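IPT/TIG domain-containing protein (Bacteroides thetaiotaomicron, PDB 3TC9) is of unknown function but, as a six-bladed beta-propeller joined to an immunoglobulin-like IPT/TIG domain, probably serves as an auxiliary nutrient-binding protein. Local coordinates at residues A139-F144 with R182-T187; H149-L154 with T161-F166; S192-N197 with P205-L210. All coordinates share one frame; numbering follows the deposited sequence.

Contact 1 (A139-F144 with R182-T187); sequences AVWLSF and RTICWT. With EDO (1,2-ethanediol), chain U.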
loop_
_atom_site.group_PDB
_atom_site.type_symbol
_atom_site.label_atom_id
_atom_site.label_comp_id
_atom_site.label_asym_id
_atom_site.label_seq_id
_atom_site.Cartn_x
_atom_site.Cartn_y
_atom_site.Cartn_z
ATOM N N ALA B 139 -25.256 15.109 5.271
ATOM C CA ALA B 139 -24.135 14.271 5.710
ATOM C C ALA B 139 -22.902 15.151 5.652
ATOM O O ALA B 139 -22.104 15.068 4.711
ATOM C CB ALA B 139 -24.005 13.025 4.841
ATOM N N VAL B 140 -22.814 16.082 6.630
ATOM C CA VAL B 140 -21.774 17.127 6.696
ATOM C C VAL B 140 -20.474 16.608 7.320
ATOM O O VAL B 140 -19.418 17.211 7.126
ATOM C CB VAL B 140 -22.268 18.414 7.408
ATOM C CG1 VAL B 140 -23.549 18.937 6.765
ATOM C CG2 VAL B 140 -22.447 18.227 8.927
ATOM N N TRP B 141 -20.553 15.496 8.059
ATOM C CA TRP B 141 -19.387 14.931 8.721
ATOM C C TRP B 141 -19.574 13.449 8.788
ATOM O O TRP B 141 -20.637 12.992 9.201
ATOM C CB TRP B 141 -19.193 15.550 10.122
ATOM C CG TRP B 141 -17.788 15.481 10.616
ATOM C CD1 TRP B 141 -17.228 14.495 11.374
ATOM C CD2 TRP B 141 -16.744 16.442 10.365
ATOM N NE1 TRP B 141 -15.905 14.793 11.636
ATOM C CE2 TRP B 141 -15.593 15.994 11.049
ATOM C CE3 TRP B 141 -16.698 17.686 9.697
ATOM C CZ2 TRP B 141 -14.393 16.708 11.033
ATOM C CZ3 TRP B 141 -15.512 18.399 9.692
ATOM C CH2 TRP B 141 -14.375 17.911 10.355
ATOM N N LEU B 142 -18.589 12.700 8.273
ATOM C CA LEU B 142 -18.638 11.239 8.230
ATOM C C LEU B 142 -17.542 10.687 9.137
ATOM O O LEU B 142 -16.416 11.193 9.097
ATOM C CB LEU B 142 -18.481 10.737 6.779
ATOM C CG LEU B 142 -19.680 10.966 5.858
ATOM C CD1 LEU B 142 -19.284 10.888 4.391
ATOM C CD2 LEU B 142 -20.739 9.929 6.093
ATOM N N SER B 143 -17.880 9.686 9.991
ATOM C CA SER B 143 -16.930 9.110 10.950
ATOM C C SER B 143 -17.254 7.658 11.263
ATOM O O SER B 143 -18.371 7.337 11.699
ATOM C CB SER B 143 -16.924 9.925 12.239
ATOM O OG SER B 143 -16.093 9.344 13.226
ATOM N N PHE B 144 -16.263 6.783 11.047
ATOM C CA PHE B 144 -16.381 5.371 11.381
ATOM C C PHE B 144 -16.288 5.186 12.884
ATOM O O PHE B 144 -15.610 5.952 13.564
ATOM C CB PHE B 144 -15.263 4.553 10.692
ATOM C CG PHE B 144 -15.601 4.132 9.291
ATOM C CD1 PHE B 144 -16.559 3.144 9.054
ATOM C CD2 PHE B 144 -14.990 4.746 8.196
ATOM C CE1 PHE B 144 -16.905 2.784 7.754
ATOM C CE2 PHE B 144 -15.332 4.379 6.888
ATOM C CZ PHE B 144 -16.288 3.403 6.680
ATOM N N ARG B 182 -22.329 19.857 13.723
ATOM C CA ARG B 182 -21.208 20.114 12.834
ATOM C C ARG B 182 -20.216 18.975 12.691
ATOM O O ARG B 182 -19.754 18.714 11.584
ATOM C CB ARG B 182 -20.449 21.371 13.317
ATOM C CG ARG B 182 -21.279 22.659 13.334
ATOM C CD ARG B 182 -21.838 23.024 11.961
ATOM N NE ARG B 182 -20.780 23.174 10.964
ATOM C CZ ARG B 182 -20.218 24.335 10.633
ATOM N NH1 ARG B 182 -20.634 25.467 11.188
ATOM N NH2 ARG B 182 -19.261 24.376 9.720
ATOM N N THR B 183 -19.819 18.353 13.802
ATOM C CA THR B 183 -18.802 17.313 13.782
ATOM C C THR B 183 -19.133 16.165 14.704
ATOM O O THR B 183 -20.040 16.254 15.532
ATOM C CB THR B 183 -17.379 17.887 14.176
ATOM O OG1 THR B 183 -17.375 18.417 15.507
ATOM C CG2 THR B 183 -16.818 18.904 13.181
ATOM N N ILE B 184 -18.337 15.085 14.530
ATOM C CA ILE B 184 -18.268 13.841 15.286
ATOM C C ILE B 184 -16.830 13.555 15.583
ATOM O O ILE B 184 -15.993 13.541 14.664
ATOM C CB ILE B 184 -18.869 12.588 14.562
ATOM C CG1 ILE B 184 -20.163 12.845 13.831
ATOM C CG2 ILE B 184 -18.923 11.331 15.477
ATOM C CD1 ILE B 184 -20.210 12.138 12.502
ATOM N N CYS B 185 -16.545 13.252 16.840
ATOM C CA CYS B 185 -15.249 12.732 17.230
ATOM C C CYS B 185 -15.451 11.753 18.397
ATOM O O CYS B 185 -16.586 11.539 18.843
ATOM C CB CYS B 185 -14.204 13.810 17.517
ATOM S SG CYS B 185 -14.619 14.945 18.864
ATOM N N TRP B 186 -14.392 11.044 18.762
ATOM C CA TRP B 186 -14.476 9.962 19.726
ATOM C C TRP B 186 -13.484 10.139 20.836
ATOM O O TRP B 186 -12.396 10.682 20.617
ATOM C CB TRP B 186 -14.202 8.626 19.011
ATOM C CG TRP B 186 -15.129 8.360 17.855
ATOM C CD1 TRP B 186 -15.000 8.808 16.568
ATOM C CD2 TRP B 186 -16.339 7.596 17.893
ATOM N NE1 TRP B 186 -16.056 8.367 15.803
ATOM C CE2 TRP B 186 -16.897 7.624 16.593
ATOM C CE3 TRP B 186 -17.011 6.894 18.905
ATOM C CZ2 TRP B 186 -18.094 6.974 16.281
ATOM C CZ3 TRP B 186 -18.191 6.246 18.588
ATOM C CH2 TRP B 186 -18.711 6.277 17.287
ATOM N N THR B 187 -13.836 9.628 22.025
ATOM C CA THR B 187 -12.939 9.595 23.175
ATOM C C THR B 187 -11.888 8.543 22.842
ATOM O O THR B 187 -12.151 7.650 22.017
ATOM C CB THR B 187 -13.711 9.302 24.459
ATOM O OG1 THR B 187 -14.431 8.084 24.279
ATOM C CG2 THR B 187 -14.662 10.421 24.844
HETATM C C1 EDO U . -19.388 21.029 8.704
HETATM O O1 EDO U . -19.092 20.488 9.985
HETATM C C2 EDO U . -18.288 20.552 7.771
HETATM O O2 EDO U . -18.843 19.755 6.721
#
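Thr183 CG2 sits squarely over the six-membered ring of Trp141, 3.5 Å from the ring centroid and only 5° off the ring normal, a CH-pi contact in which the two side chains run side by side. This is the tight part. Trp141 carries its indole with CG anti to the backbone N (chi1 -156°), which lays the ring along the 182-186 strand; Ile184 CD1 meets the edge of that ring, 4.0 Å from Trp141 CD1, and also packs on Ser143 CB. The strands 141-144 and 182-186 run nearly parallel, 14° apart, yet share no backbone hydrogen bonds: each is an edge strand of its own sheet, and they face one another as neighbouring blades of the beta-propeller. A hydrogen bond spans the gap, from Trp186 NE1 to Ser143 OG at 2.8 Å, the hydroxyl lying in the indole plane. The other end is looser and is bridged by one small molecule, a 1,2-ethanediol probably from the crystallisation liquor. Its O2 donates to Val140 O (2.6 Å) and its O1 takes a weak bond from Arg182 NE; O1 also lies implausibly close to Arg182 O, so that link is doubtful. The guanidinium itself is held by salt bridges to Asp198 and Glu272.

Contact 2 (H149-L154 with T161-F166); sequences HNHLYL and TRLIDF
Leu163 reaches across to both Tyr153 and His151, and its side chain can be followed outward. CB lies 3.9 Å from Tyr153 CE1, near the rim of the phenol ring. CG, set anti to the backbone N (chi1 168°), is a little farther from the same ring atom, and this setting swings the CD1 branch toward the partner strand. CD1 then rests over one face of Tyr153, 3.7 Å from the ring centroid and 15° off the normal, displaced toward the rim, in a CH-pi contact. The same methyl touches His151 CB at 3.6 Å, so one methyl touches both residues. Beyond it the His151 ring stands beside the Asp165 carboxylate, their planes 72° apart, with His151 NE2 and Asp165 OD2 3.4 Å from each other; Asp165 OD1 accepts a hydrogen bond from the backbone N of Lys168.

The face that carries Leu152, Leu154 and Ile164 is largely apolar, with Arg162 at its end. Ile164 CD1 packs against Leu154 CD2 at 3.8 Å and, less closely, against Leu152 CD2, while Leu152 CB meets the edge of the Phe166 ring. That ring also makes a cation-pi contact with Arg410 and meets Phe112 and Phe414. Arg162 turns its guanidinium away from Leu154, to a salt bridge with Asp127 and a hydrogen bond with Lys126 O.

The backbones are joined by reciprocal bonds at the Leu152-Ile164 and Leu154-Arg162 pairs, and Phe166 N adds a further one to Asn150 O, 2.8 Å long. Strands 151-156 and 159-165, joined by a short turn, form an antiparallel beta-hairpin, the two middle strands of the four-stranded meander (141-145, 151-156, 159-165, 170-175) that is a beta-propeller blade.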
loop_
_atom_site.group_PDB
_atom_site.type_symbol
_atom_site.label_atom_id
_atom_site.label_comp_id
_atom_site.label_asym_id
_atom_site.label_seq_id
_atom_site.Cartn_x
_atom_site.Cartn_y
_atom_site.Cartn_z
ATOM N N HIS B 149 -15.687 -1.129 12.315
ATOM C CA HIS B 149 -15.515 -0.619 10.972
ATOM C C HIS B 149 -16.742 -0.911 10.069
ATOM O O HIS B 149 -16.778 -0.466 8.906
ATOM C CB HIS B 149 -14.216 -1.154 10.343
ATOM C CG HIS B 149 -13.709 -0.263 9.253
ATOM N ND1 HIS B 149 -13.359 1.059 9.499
ATOM C CD2 HIS B 149 -13.586 -0.508 7.933
ATOM C CE1 HIS B 149 -13.021 1.560 8.323
ATOM N NE2 HIS B 149 -13.143 0.654 7.352
ATOM N N ASN B 150 -17.768 -1.597 10.603
ATOM C CA ASN B 150 -18.993 -1.803 9.832
ATOM C C ASN B 150 -19.984 -0.699 10.106
ATOM O O ASN B 150 -21.015 -0.636 9.436
ATOM C CB ASN B 150 -19.640 -3.168 10.111
ATOM C CG ASN B 150 -18.848 -4.323 9.551
ATOM O OD1 ASN B 150 -18.213 -4.230 8.487
ATOM N ND2 ASN B 150 -18.843 -5.422 10.281
ATOM N N HIS B 151 -19.687 0.161 11.093
ATOM C CA HIS B 151 -20.573 1.242 11.503
ATOM C C HIS B 151 -19.995 2.595 11.110
ATOM O O HIS B 151 -18.968 3.028 11.632
ATOM C CB HIS B 151 -20.849 1.162 13.019
ATOM C CG HIS B 151 -21.692 -0.019 13.403
ATOM N ND1 HIS B 151 -22.000 -0.292 14.727
ATOM C CD2 HIS B 151 -22.274 -0.960 12.621
ATOM C CE1 HIS B 151 -22.772 -1.361 14.700
ATOM N NE2 HIS B 151 -22.940 -1.813 13.458
ATOM N N LEU B 152 -20.655 3.246 10.152
ATOM C CA LEU B 152 -20.277 4.563 9.659
ATOM C C LEU B 152 -21.330 5.574 10.127
ATOM O O LEU B 152 -22.491 5.497 9.724
ATOM C CB LEU B 152 -20.133 4.547 8.119
ATOM C CG LEU B 152 -19.855 5.908 7.419
ATOM C CD1 LEU B 152 -18.557 6.547 7.932
ATOM C CD2 LEU B 152 -19.834 5.730 5.926
ATOM N N TYR B 153 -20.924 6.511 10.986
ATOM C CA TYR B 153 -21.830 7.539 11.495
ATOM C C TYR B 153 -21.715 8.811 10.675
ATOM O O TYR B 153 -20.650 9.106 10.104
ATOM C CB TYR B 153 -21.555 7.829 12.983
ATOM C CG TYR B 153 -21.962 6.686 13.885
ATOM C CD1 TYR B 153 -23.263 6.582 14.364
ATOM C CD2 TYR B 153 -21.059 5.681 14.220
ATOM C CE1 TYR B 153 -23.657 5.510 15.163
ATOM C CE2 TYR B 153 -21.433 4.619 15.040
ATOM C CZ TYR B 153 -22.733 4.544 15.520
ATOM O OH TYR B 153 -23.114 3.501 16.323
ATOM N N LEU B 154 -22.813 9.571 10.635
ATOM C CA LEU B 154 -22.891 10.851 9.932
ATOM C C LEU B 154 -23.742 11.829 10.742
ATOM O O LEU B 154 -24.670 11.405 11.429
ATOM C CB LEU B 154 -23.433 10.693 8.482
ATOM C CG LEU B 154 -24.914 10.247 8.265
ATOM C CD1 LEU B 154 -25.890 11.453 8.251
ATOM C CD2 LEU B 154 -25.074 9.552 6.935
ATOM N N THR B 161 -28.660 12.651 13.148
ATOM C CA THR B 161 -27.439 11.874 13.250
ATOM C C THR B 161 -27.856 10.477 12.856
ATOM O O THR B 161 -28.844 9.955 13.383
ATOM C CB THR B 161 -26.836 11.999 14.642
ATOM O OG1 THR B 161 -26.554 13.386 14.857
ATOM C CG2 THR B 161 -25.556 11.170 14.800
ATOM N N ARG B 162 -27.184 9.907 11.860
ATOM C CA ARG B 162 -27.615 8.621 11.358
ATOM C C ARG B 162 -26.467 7.616 11.320
ATOM O O ARG B 162 -25.306 7.980 11.520
ATOM C CB ARG B 162 -28.265 8.808 9.978
ATOM C CG ARG B 162 -29.506 9.712 10.067
ATOM C CD ARG B 162 -30.315 9.738 8.806
ATOM N NE ARG B 162 -30.959 8.455 8.565
ATOM C CZ ARG B 162 -31.797 8.217 7.562
ATOM N NH1 ARG B 162 -32.091 9.175 6.692
ATOM N NH2 ARG B 162 -32.349 7.023 7.425
ATOM N N LEU B 163 -26.820 6.323 11.120
ATOM C CA LEU B 163 -25.859 5.232 11.063
ATOM C C LEU B 163 -26.020 4.433 9.772
ATOM O O LEU B 163 -27.128 4.026 9.427
ATOM C CB LEU B 163 -26.033 4.317 12.301
ATOM C CG LEU B 163 -25.326 2.968 12.284
ATOM C CD1 LEU B 163 -23.805 3.137 12.316
ATOM C CD2 LEU B 163 -25.832 2.062 13.390
ATOM N N ILE B 164 -24.898 4.217 9.071
ATOM C CA ILE B 164 -24.770 3.366 7.885
ATOM C C ILE B 164 -24.089 2.103 8.382
ATOM O O ILE B 164 -22.897 2.137 8.723
ATOM C CB ILE B 164 -24.010 4.050 6.707
ATOM C CG1 ILE B 164 -24.800 5.266 6.131
ATOM C CG2 ILE B 164 -23.651 3.038 5.609
ATOM C CD1 ILE B 164 -23.906 6.293 5.426
ATOM N N ASP B 165 -24.865 1.020 8.511
ATOM C CA ASP B 165 -24.389 -0.272 9.013
ATOM C C ASP B 165 -24.122 -1.175 7.820
ATOM O O ASP B 165 -25.068 -1.596 7.150
ATOM C CB ASP B 165 -25.434 -0.872 9.975
ATOM C CG ASP B 165 -25.055 -2.182 10.655
ATOM O OD1 ASP B 165 -24.119 -2.870 10.165
ATOM O OD2 ASP B 165 -25.700 -2.530 11.669
ATOM N N PHE B 166 -22.835 -1.443 7.527
ATOM C CA PHE B 166 -22.435 -2.250 6.366
ATOM C C PHE B 166 -22.730 -3.729 6.537
ATOM O O PHE B 166 -22.896 -4.420 5.536
ATOM C CB PHE B 166 -20.951 -2.076 6.075
ATOM C CG PHE B 166 -20.604 -0.763 5.426
ATOM C CD1 PHE B 166 -20.294 0.357 6.199
ATOM C CD2 PHE B 166 -20.530 -0.652 4.042
ATOM C CE1 PHE B 166 -19.957 1.575 5.597
ATOM C CE2 PHE B 166 -20.161 0.558 3.441
ATOM C CZ PHE B 166 -19.890 1.666 4.225
#

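Contact 3 (S192-N197 with P205-L210); sequences SMIITN and PNNYIL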
loop_
_atom_site.group_PDB
_atom_site.type_symbol
_atom_site.label_atom_id
_atom_site.label_comp_id
_atom_site.label_asym_id
_atom_site.label_seq_id
_atom_site.Cartn_x
_atom_site.Cartn_y
_atom_site.Cartn_z
ATOM N N SER B 192 -17.412 6.708 24.131
ATOM C CA SER B 192 -18.305 7.829 23.877
ATOM C C SER B 192 -18.055 8.521 22.541
ATOM O O SER B 192 -16.928 8.621 22.053
ATOM C CB SER B 192 -18.182 8.853 24.992
ATOM O OG SER B 192 -18.493 8.286 26.257
HETATM N N MSE B 193 -19.134 9.047 21.983
HETATM C CA MSE B 193 -19.122 9.810 20.751
HETATM C C MSE B 193 -19.423 11.278 21.102
HETATM O O MSE B 193 -20.429 11.571 21.753
HETATM C CB MSE B 193 -20.141 9.207 19.769
HETATM C CG MSE B 193 -20.546 10.130 18.647
HETATM SE SE MSE B 193 -21.420 9.183 17.226
HETATM C CE MSE B 193 -23.023 8.804 18.039
ATOM N N ILE B 194 -18.550 12.186 20.682
ATOM C CA ILE B 194 -18.725 13.613 20.929
ATOM C C ILE B 194 -19.417 14.247 19.725
ATOM O O ILE B 194 -18.880 14.197 18.617
ATOM C CB ILE B 194 -17.403 14.355 21.254
ATOM C CG1 ILE B 194 -16.356 13.526 22.081
ATOM C CG2 ILE B 194 -17.659 15.794 21.739
ATOM C CD1 ILE B 194 -16.588 13.350 23.491
ATOM N N ILE B 195 -20.583 14.862 19.959
ATOM C CA ILE B 195 -21.404 15.534 18.948
ATOM C C ILE B 195 -21.363 17.036 19.255
ATOM O O ILE B 195 -21.667 17.445 20.376
ATOM C CB ILE B 195 -22.840 14.915 18.982
ATOM C CG1 ILE B 195 -22.853 13.449 18.481
ATOM C CG2 ILE B 195 -23.896 15.756 18.285
ATOM C CD1 ILE B 195 -22.233 13.171 17.110
ATOM N N THR B 196 -20.952 17.842 18.271
ATOM C CA THR B 196 -20.797 19.293 18.405
ATOM C C THR B 196 -21.955 20.050 17.736
ATOM O O THR B 196 -22.231 19.830 16.547
ATOM C CB THR B 196 -19.449 19.717 17.834
ATOM O OG1 THR B 196 -18.432 19.019 18.551
ATOM C CG2 THR B 196 -19.210 21.199 17.956
ATOM N N ASN B 197 -22.604 20.960 18.502
ATOM C CA ASN B 197 -23.738 21.767 18.060
ATOM C C ASN B 197 -23.360 23.251 17.911
ATOM O O ASN B 197 -22.792 23.857 18.822
ATOM C CB ASN B 197 -24.925 21.610 19.025
ATOM C CG ASN B 197 -26.257 21.914 18.402
ATOM O OD1 ASN B 197 -26.589 21.466 17.292
ATOM N ND2 ASN B 197 -27.063 22.666 19.110
ATOM N N PRO B 205 -25.438 24.069 25.494
ATOM C CA PRO B 205 -24.250 23.262 25.140
ATOM C C PRO B 205 -23.747 23.363 23.687
ATOM O O PRO B 205 -24.519 23.553 22.729
ATOM C CB PRO B 205 -24.681 21.814 25.430
ATOM C CG PRO B 205 -25.986 21.905 26.162
ATOM C CD PRO B 205 -26.608 23.197 25.757
ATOM N N ASN B 206 -22.410 23.212 23.540
ATOM C CA ASN B 206 -21.745 23.155 22.234
ATOM C C ASN B 206 -21.331 21.722 21.983
ATOM O O ASN B 206 -21.425 21.277 20.857
ATOM C CB ASN B 206 -20.551 24.128 22.099
ATOM C CG ASN B 206 -19.497 24.130 23.204
ATOM O OD1 ASN B 206 -19.479 23.285 24.109
ATOM N ND2 ASN B 206 -18.574 25.098 23.150
ATOM N N ASN B 207 -20.938 20.982 23.037
ATOM C CA ASN B 207 -20.488 19.596 22.926
ATOM C C ASN B 207 -21.329 18.659 23.772
ATOM O O ASN B 207 -21.561 18.895 24.952
ATOM C CB ASN B 207 -19.002 19.476 23.303
ATOM C CG ASN B 207 -18.114 20.209 22.327
ATOM O OD1 ASN B 207 -18.147 19.955 21.119
ATOM N ND2 ASN B 207 -17.345 21.171 22.811
ATOM N N TYR B 208 -21.820 17.615 23.126
ATOM C CA TYR B 208 -22.645 16.559 23.692
ATOM C C TYR B 208 -21.889 15.257 23.616
ATOM O O TYR B 208 -21.115 15.057 22.683
ATOM C CB TYR B 208 -23.985 16.429 22.931
ATOM C CG TYR B 208 -24.892 17.634 23.033
ATOM C CD1 TYR B 208 -24.806 18.676 22.109
ATOM C CD2 TYR B 208 -25.859 17.722 24.028
ATOM C CE1 TYR B 208 -25.651 19.781 22.185
ATOM C CE2 TYR B 208 -26.713 18.822 24.113
ATOM C CZ TYR B 208 -26.604 19.850 23.191
ATOM O OH TYR B 208 -27.417 20.952 23.279
ATOM N N ILE B 209 -22.134 14.360 24.574
ATOM C CA ILE B 209 -21.509 13.045 24.623
ATOM C C ILE B 209 -22.606 11.957 24.495
ATOM O O ILE B 209 -23.660 12.053 25.127
ATOM C CB ILE B 209 -20.613 12.919 25.891
ATOM C CG1 ILE B 209 -19.608 11.783 25.781
ATOM C CG2 ILE B 209 -21.374 12.932 27.232
ATOM C CD1 ILE B 209 -18.292 12.048 26.549
ATOM N N LEU B 210 -22.399 11.002 23.581
ATOM C CA LEU B 210 -23.317 9.887 23.348
ATOM C C LEU B 210 -22.603 8.610 23.735
ATOM O O LEU B 210 -21.627 8.220 23.095
ATOM C CB LEU B 210 -23.833 9.821 21.892
ATOM C CG LEU B 210 -24.828 10.887 21.422
ATOM C CD1 LEU B 210 -25.072 10.765 19.966
ATOM C CD2 LEU B 210 -26.170 10.734 22.083
HETATM O O HOH W 1 -26.902 23.204 21.964
#
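Thr196 OG1 donates to Asn207 OD1 over 2.7 Å, the hydroxyl approaching almost straight on to the amide oxygen (C=O...O angle 171°). The two side chains lie side by side on a non-hydrogen-bonded pair of the antiparallel sheet. With its oxygen taken by Thr196, the Asn207 amide gives its ND2 to Thr223 OG1 in the adjoining strand 219-224, so both ends of the group are engaged.

Main-chain pairing runs alongside. Met193, a selenomethionine, and Leu210 exchange N-H and C=O, as do Ile195 and Tyr208, and Asn197 N ends the ladder on Asn206 O at 2.7 Å. Between these pairs the backbone bonds outward, Ile194 with Cys185 and Asn207 with Leu222. One water collects three groups: it accepts from Asn197 ND2 at 2.9 Å, donates to Pro205 O, and lies 2.7 Å from Tyr208 OH. It sits at the edge of the tyrosine ring, where Asn197 CB also packs, 3.7 Å from Tyr208 CE1. Asn197 OD1 accepts from Lys180 N.

The selenomethionine methyl CE presses on Leu210 CD1, and Ser192 CB on Ile209 CG1, each at a tight 3.4 Å.

Thr196, Asn197 and Asn207 thus have their polar groups matched within this buried hairpin and beside it. The weak Thr196 OG1 to Thr183 OG1 bond and the Ile194-Cys185 bond tie it to strand 181-186, and Asn207 ND2 to strand 219-224.

Overall arrangement
The three contacts describe two consecutive propeller blades and the seam between them. Contact 2 is the central hairpin of one blade, contact 3 that of the next, and contact 1 packs edge strands of the two blades together; its centre lies about 10 Å from the centre of each hairpin. Strand 141-145 continues the sheet of contact 2 through the probable hydrogen bond of Ser143 O with Tyr153 N, 2.8 Å, and strand 181-186 joins contact 3 likewise through Cys185 O and Ile194 N. The hairpins themselves, about 17 Å apart between centres, touch where Tyr153 CG approaches Met193 SE at 4.2 Å.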